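Local coordinates for porin (Rhodobacter blasticus, PDB 3PRN), which forms trimeric outer-membrane channels through which small hydrophilic solutes of up to about 0.6 kDa diffuse passively, at residues 54-67 with 113-125. The protein carries 1 engineered substitution. Numbering follows the deposited sequence.
Sequences QWDDGDAFAGTAGN and SFFAYNSKYDASG. With MG (magnesium ion), chain B; C8E ((hydroxyethyloxy)tri(ethyloxy)octane), chain C; C8E ((hydroxyethyloxy)tri(ethyloxy)octane), chain D.
The Tyr121 ring meets Ala65 CB obliquely, 4.3 Å from CD2, and carries C4 of a detergent (C8E, chain C) over one face. Tyr121 OH lies at the edge of the Phe61 ring, while C7 of a second detergent (chain D) sits over one Phe61 face; a water bridges Tyr121 OH and Ala60 O. The Asn67 amide, turned 77° from the Tyr117 ring, sends ND2 to Tyr117 OH at 3.0 Å and to Asn118 O at 2.8 Å. In this 16-stranded porin barrel, 113-125 belongs to L3, the pore-narrowing loop between strands 78-83 and 131-138, here joined to strand 46-56 and the connection following it, up to Asn67. Thr64 OG1 bonds Asn67 O of a second subunit, and Asn67 O meets Thr64 OG1 of a third. Lys120, straight from chi2 to chi4 (all near 180°), passes CE 3.4 Å from Gln54 O and brings NZ to Asp56 OD2 (2.6 Å, anti side) and the syn lone pair of Asp59 OD2 (2.9 Å). A methionine in its place would probably leave these carboxylates without their shared positive charge. Gln54 NE2 hydrogen-bonds the syn lone pair of Asp56 OD2 (3.0 Å); its OE1 accepts from Arg32 NE. Asp57 OD1 binds magnesium together with Ser28.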
loop_
_atom_site.group_PDB
_atom_site.type_symbol
_atom_site.label_atom_id
_atom_site.label_comp_id
_atom_site.label_asym_id
_atom_site.label_seq_id
_atom_site.Cartn_x
_atom_site.Cartn_y
_atom_site.Cartn_z
ATOM N N GLN A 54 5.657 -5.011 -3.911
ATOM C CA GLN A 54 6.146 -5.515 -5.173
ATOM C C GLN A 54 5.014 -6.140 -5.983
ATOM O O GLN A 54 4.251 -6.913 -5.407
ATOM C CB GLN A 54 7.210 -6.580 -4.954
ATOM C CG GLN A 54 7.859 -7.099 -6.256
ATOM C CD GLN A 54 8.982 -8.065 -5.887
ATOM O OE1 GLN A 54 9.931 -7.600 -5.204
ATOM N NE2 GLN A 54 8.900 -9.322 -6.288
ATOM N N TRP A 55 4.972 -5.793 -7.262
ATOM C CA TRP A 55 4.002 -6.358 -8.176
ATOM C C TRP A 55 4.789 -7.091 -9.287
ATOM O O TRP A 55 5.808 -6.574 -9.797
ATOM C CB TRP A 55 3.141 -5.216 -8.815
ATOM C CG TRP A 55 2.204 -5.779 -9.871
ATOM C CD1 TRP A 55 0.956 -6.311 -9.671
ATOM C CD2 TRP A 55 2.462 -5.854 -11.284
ATOM N NE1 TRP A 55 0.424 -6.696 -10.866
ATOM C CE2 TRP A 55 1.322 -6.455 -11.879
ATOM C CE3 TRP A 55 3.553 -5.538 -12.094
ATOM C CZ2 TRP A 55 1.250 -6.730 -13.248
ATOM C CZ3 TRP A 55 3.486 -5.784 -13.458
ATOM C CH2 TRP A 55 2.310 -6.393 -14.030
ATOM N N ASP A 56 4.315 -8.257 -9.662
ATOM C CA ASP A 56 4.817 -9.015 -10.794
ATOM C C ASP A 56 3.679 -9.359 -11.762
ATOM O O ASP A 56 2.548 -9.566 -11.356
ATOM C CB ASP A 56 5.487 -10.340 -10.315
ATOM C CG ASP A 56 6.830 -10.037 -9.606
ATOM O OD1 ASP A 56 7.846 -10.009 -10.301
ATOM O OD2 ASP A 56 6.837 -9.884 -8.369
ATOM N N ASP A 57 3.994 -9.447 -13.052
ATOM C CA ASP A 57 2.966 -9.862 -14.021
ATOM C C ASP A 57 2.448 -11.234 -13.574
ATOM O O ASP A 57 3.189 -12.100 -13.076
ATOM C CB ASP A 57 3.514 -9.877 -15.459
ATOM C CG ASP A 57 4.562 -10.964 -15.582
ATOM O OD1 ASP A 57 5.735 -10.687 -15.235
ATOM O OD2 ASP A 57 4.207 -12.104 -15.962
ATOM N N GLY A 58 1.136 -11.402 -13.707
ATOM C CA GLY A 58 0.505 -12.680 -13.286
ATOM C C GLY A 58 -0.003 -12.649 -11.856
ATOM O O GLY A 58 -0.731 -13.588 -11.475
ATOM N N ASP A 59 0.373 -11.626 -11.022
ATOM C CA ASP A 59 -0.052 -11.622 -9.620
ATOM C C ASP A 59 -1.582 -11.660 -9.497
ATOM O O ASP A 59 -2.356 -11.007 -10.210
ATOM C CB ASP A 59 0.380 -10.371 -8.794
ATOM C CG ASP A 59 1.819 -10.512 -8.321
ATOM O OD1 ASP A 59 2.387 -11.573 -8.493
ATOM O OD2 ASP A 59 2.379 -9.503 -7.819
ATOM N N ALA A 60 -1.979 -12.450 -8.508
ATOM C CA ALA A 60 -3.407 -12.619 -8.240
ATOM C C ALA A 60 -4.053 -11.258 -7.931
ATOM O O ALA A 60 -3.484 -10.397 -7.246
ATOM C CB ALA A 60 -3.513 -13.498 -6.974
ATOM N N PHE A 61 -5.270 -11.098 -8.406
ATOM C CA PHE A 61 -6.116 -9.958 -8.252
ATOM C C PHE A 61 -5.661 -8.717 -8.990
ATOM O O PHE A 61 -6.298 -7.677 -8.792
ATOM C CB PHE A 61 -6.337 -9.660 -6.762
ATOM C CG PHE A 61 -6.686 -10.902 -5.956
ATOM C CD1 PHE A 61 -7.873 -11.574 -6.206
ATOM C CD2 PHE A 61 -5.828 -11.348 -4.981
ATOM C CE1 PHE A 61 -8.173 -12.710 -5.454
ATOM C CE2 PHE A 61 -6.121 -12.481 -4.231
ATOM C CZ PHE A 61 -7.301 -13.161 -4.475
ATOM N N ALA A 62 -4.552 -8.755 -9.735
ATOM C CA ALA A 62 -4.096 -7.559 -10.445
ATOM C C ALA A 62 -3.944 -6.413 -9.430
ATOM O O ALA A 62 -4.291 -5.263 -9.664
ATOM C CB ALA A 62 -5.008 -7.245 -11.634
ATOM N N GLY A 63 -3.370 -6.720 -8.256
ATOM C CA GLY A 63 -3.197 -5.751 -7.186
ATOM C C GLY A 63 -1.825 -5.875 -6.489
ATOM O O GLY A 63 -1.071 -6.819 -6.761
ATOM N N THR A 64 -1.541 -4.891 -5.655
ATOM C CA THR A 64 -0.241 -4.886 -4.975
ATOM C C THR A 64 -0.496 -4.566 -3.491
ATOM O O THR A 64 -1.310 -3.633 -3.212
ATOM C CB THR A 64 0.628 -3.736 -5.550
ATOM O OG1 THR A 64 0.678 -3.885 -6.983
ATOM C CG2 THR A 64 2.096 -3.757 -5.063
ATOM N N ALA A 65 0.250 -5.203 -2.645
ATOM C CA ALA A 65 0.133 -4.991 -1.205
ATOM C C ALA A 65 1.550 -4.960 -0.583
ATOM O O ALA A 65 2.504 -5.154 -1.324
ATOM C CB ALA A 65 -0.694 -6.097 -0.556
ATOM N N GLY A 66 1.573 -4.622 0.692
ATOM C CA GLY A 66 2.871 -4.603 1.383
ATOM C C GLY A 66 3.095 -6.050 1.925
ATOM O O GLY A 66 2.156 -6.856 2.041
ATOM N N ASN A 67 4.345 -6.320 2.258
ATOM C CA ASN A 67 4.758 -7.598 2.852
ATOM C C ASN A 67 4.772 -7.460 4.395
ATOM O O ASN A 67 4.183 -6.491 4.937
ATOM C CB ASN A 67 6.095 -8.071 2.301
ATOM C CG ASN A 67 7.252 -7.173 2.608
ATOM O OD1 ASN A 67 7.045 -6.040 3.071
ATOM N ND2 ASN A 67 8.482 -7.589 2.361
ATOM N N SER A 113 16.053 -25.703 -0.910
ATOM C CA SER A 113 14.978 -24.932 -0.308
ATOM C C SER A 113 15.506 -24.329 0.986
ATOM O O SER A 113 16.081 -25.027 1.828
ATOM C CB SER A 113 13.850 -25.860 0.195
ATOM O OG SER A 113 13.070 -26.306 -0.904
ATOM N N PHE A 114 15.314 -23.055 1.158
ATOM C CA PHE A 114 15.756 -22.392 2.385
ATOM C C PHE A 114 14.948 -21.097 2.550
ATOM O O PHE A 114 14.398 -20.612 1.552
ATOM C CB PHE A 114 17.256 -22.120 2.315
ATOM C CG PHE A 114 17.663 -21.398 1.041
ATOM C CD1 PHE A 114 17.674 -20.005 1.017
ATOM C CD2 PHE A 114 18.025 -22.130 -0.095
ATOM C CE1 PHE A 114 18.041 -19.333 -0.148
ATOM C CE2 PHE A 114 18.390 -21.456 -1.265
ATOM C CZ PHE A 114 18.397 -20.057 -1.292
ATOM N N PHE A 115 14.851 -20.600 3.780
ATOM C CA PHE A 115 14.128 -19.339 3.995
ATOM C C PHE A 115 14.952 -18.156 3.475
ATOM O O PHE A 115 16.185 -18.144 3.474
ATOM C CB PHE A 115 13.859 -19.137 5.489
ATOM C CG PHE A 115 12.830 -20.081 6.036
ATOM C CD1 PHE A 115 11.683 -20.351 5.282
ATOM C CD2 PHE A 115 13.010 -20.665 7.272
ATOM C CE1 PHE A 115 10.727 -21.218 5.770
ATOM C CE2 PHE A 115 12.043 -21.529 7.753
ATOM C CZ PHE A 115 10.918 -21.791 7.026
ATOM N N ALA A 116 14.203 -17.119 3.074
ATOM C CA ALA A 116 14.896 -15.880 2.623
ATOM C C ALA A 116 13.911 -14.738 2.872
ATOM O O ALA A 116 12.705 -15.008 3.054
ATOM C CB ALA A 116 15.239 -16.001 1.138
ATOM N N TYR A 117 14.357 -13.494 2.753
ATOM C CA TYR A 117 13.405 -12.385 2.901
ATOM C C TYR A 117 12.149 -12.578 2.037
ATOM O O TYR A 117 12.267 -12.834 0.840
ATOM C CB TYR A 117 14.118 -11.105 2.422
ATOM C CG TYR A 117 13.314 -9.832 2.581
ATOM C CD1 TYR A 117 13.070 -9.279 3.816
ATOM C CD2 TYR A 117 12.790 -9.210 1.450
ATOM C CE1 TYR A 117 12.326 -8.088 3.946
ATOM C CE2 TYR A 117 12.059 -8.012 1.563
ATOM C CZ TYR A 117 11.842 -7.464 2.799
ATOM O OH TYR A 117 11.103 -6.295 2.912
ATOM N N ASN A 118 10.965 -12.378 2.608
ATOM C CA ASN A 118 9.730 -12.617 1.813
ATOM C C ASN A 118 9.285 -11.299 1.199
ATOM O O ASN A 118 8.896 -10.370 1.960
ATOM C CB ASN A 118 8.622 -13.173 2.727
ATOM C CG ASN A 118 9.081 -14.514 3.328
ATOM O OD1 ASN A 118 9.461 -15.405 2.580
ATOM N ND2 ASN A 118 9.010 -14.639 4.639
ATOM N N SER A 119 9.342 -11.194 -0.113
ATOM C CA SER A 119 9.014 -9.932 -0.752
ATOM C C SER A 119 7.538 -9.592 -0.770
ATOM O O SER A 119 7.254 -8.388 -0.962
ATOM C CB SER A 119 9.538 -9.870 -2.195
ATOM O OG SER A 119 10.935 -9.711 -2.208
ATOM N N LYS A 120 6.652 -10.549 -0.599
ATOM C CA LYS A 120 5.238 -10.344 -0.714
ATOM C C LYS A 120 4.439 -11.041 0.379
ATOM O O LYS A 120 5.053 -11.835 1.106
ATOM C CB LYS A 120 4.762 -11.036 -2.028
ATOM C CG LYS A 120 5.338 -10.273 -3.235
ATOM C CD LYS A 120 4.721 -10.870 -4.499
ATOM C CE LYS A 120 5.245 -10.137 -5.712
ATOM N NZ LYS A 120 4.814 -10.762 -6.982
ATOM N N TYR A 121 3.150 -10.798 0.426
ATOM C CA TYR A 121 2.256 -11.447 1.374
ATOM C C TYR A 121 2.157 -12.934 0.937
ATOM O O TYR A 121 2.596 -13.294 -0.171
ATOM C CB TYR A 121 0.890 -10.763 1.323
ATOM C CG TYR A 121 0.094 -11.107 0.050
ATOM C CD1 TYR A 121 -0.721 -12.235 -0.046
ATOM C CD2 TYR A 121 0.181 -10.275 -1.045
ATOM C CE1 TYR A 121 -1.464 -12.516 -1.183
ATOM C CE2 TYR A 121 -0.529 -10.533 -2.207
ATOM C CZ TYR A 121 -1.354 -11.645 -2.269
ATOM O OH TYR A 121 -2.032 -11.891 -3.463
ATOM N N ASP A 122 1.639 -13.790 1.775
ATOM C CA ASP A 122 1.440 -15.213 1.383
ATOM C C ASP A 122 -0.016 -15.593 1.648
ATOM O O ASP A 122 -0.384 -15.652 2.816
ATOM C CB ASP A 122 2.340 -16.126 2.204
ATOM C CG ASP A 122 2.117 -17.603 1.838
ATOM O OD1 ASP A 122 1.110 -18.010 1.247
ATOM O OD2 ASP A 122 3.021 -18.392 2.157
ATOM N N ALA A 123 -0.820 -15.822 0.614
ATOM C CA ALA A 123 -2.252 -16.086 0.847
ATOM C C ALA A 123 -2.512 -17.420 1.544
ATOM O O ALA A 123 -3.587 -17.524 2.137
ATOM C CB ALA A 123 -3.051 -16.047 -0.477
ATOM N N SER A 124 -1.575 -18.367 1.544
ATOM C CA SER A 124 -1.818 -19.637 2.239
ATOM C C SER A 124 -1.926 -19.457 3.745
ATOM O O SER A 124 -2.445 -20.363 4.439
ATOM C CB SER A 124 -0.711 -20.649 1.945
ATOM O OG SER A 124 0.543 -20.279 2.514
ATOM N N GLY A 125 -1.414 -18.350 4.322
ATOM C CA GLY A 125 -1.506 -18.252 5.802
ATOM C C GLY A 125 -0.266 -18.855 6.437
ATOM O O GLY A 125 -0.035 -18.732 7.648
HETATM MG MG MG B . 7.296 -12.047 -14.804
HETATM C C1 C8E C . -3.333 -7.792 3.738
HETATM C C2 C8E C . -2.637 -7.644 2.467
HETATM C C3 C8E C . -3.452 -8.095 1.338
HETATM C C4 C8E C . -3.023 -9.467 1.069
HETATM C C5 C8E C . -4.273 -10.267 1.205
HETATM C C6 C8E C . -4.618 -10.857 -0.046
HETATM C C7 C8E C . -5.389 -11.977 0.413
HETATM C C8 C8E C . -6.022 -12.666 -0.725
HETATM O O9 C8E C . -6.296 -14.073 -0.612
HETATM C C10 C8E C . -7.480 -14.406 0.091
HETATM C C11 C8E C . -7.606 -15.910 0.059
HETATM O O12 C8E C . -7.599 -16.448 -1.300
HETATM C C13 C8E C . -6.333 -16.928 -1.885
HETATM C C14 C8E C . -5.604 -16.183 -3.045
HETATM O O15 C8E C . -4.820 -16.713 -4.169
HETATM C C16 C8E C . -3.402 -16.500 -4.011
HETATM C C17 C8E C . -2.845 -15.072 -4.078
HETATM O O18 C8E C . -1.503 -14.636 -4.109
HETATM C C19 C8E C . -0.546 -15.145 -5.071
HETATM C C20 C8E C . 0.216 -14.029 -5.981
HETATM O O21 C8E C . -0.095 -14.260 -7.363
HETATM C C1 C8E D . -3.161 -7.981 -3.480
HETATM C C2 C8E D . -3.909 -6.751 -3.258
HETATM C C3 C8E D . -5.040 -6.951 -2.350
HETATM C C4 C8E D . -6.204 -7.147 -3.212
HETATM C C5 C8E D . -6.728 -8.484 -2.808
HETATM C C6 C8E D . -8.029 -8.350 -2.240
HETATM C C7 C8E D . -8.546 -9.664 -2.497
HETATM C C8 C8E D . -9.849 -9.841 -1.833
HETATM O O9 C8E D . -10.798 -10.755 -2.411
HETATM C C10 C8E D . -10.590 -12.122 -2.100
HETATM C C11 C8E D . -11.705 -12.898 -2.758
HETATM O O12 C8E D . -13.031 -12.434 -2.356
HETATM C C13 C8E D . -13.742 -11.453 -3.196
HETATM C C14 C8E D . -13.980 -9.978 -2.750
HETATM O O15 C8E D . -15.115 -9.080 -3.007
HETATM C C16 C8E D . -14.808 -8.054 -3.974
HETATM C C17 C8E D . -13.803 -6.953 -3.606
HETATM O O18 C8E D . -13.468 -5.777 -4.312
HETATM C C19 C8E D . -14.469 -4.832 -4.762
HETATM C C20 C8E D . -14.266 -3.289 -4.276
HETATM O O21 C8E D . -15.396 -2.896 -3.483
HETATM O O HOH W 1 5.057 -6.694 -1.681
HETATM O O HOH W 2 11.161 -11.121 -5.168
HETATM O O HOH W 3 8.122 -10.554 -12.978
HETATM O O HOH W 4 6.062 -12.991 -12.855
HETATM O O HOH W 5 6.278 -13.829 -15.841
HETATM O O HOH W 6 -1.398 -10.508 -5.634
HETATM O O HOH W 7 2.796 -8.288 -1.129
#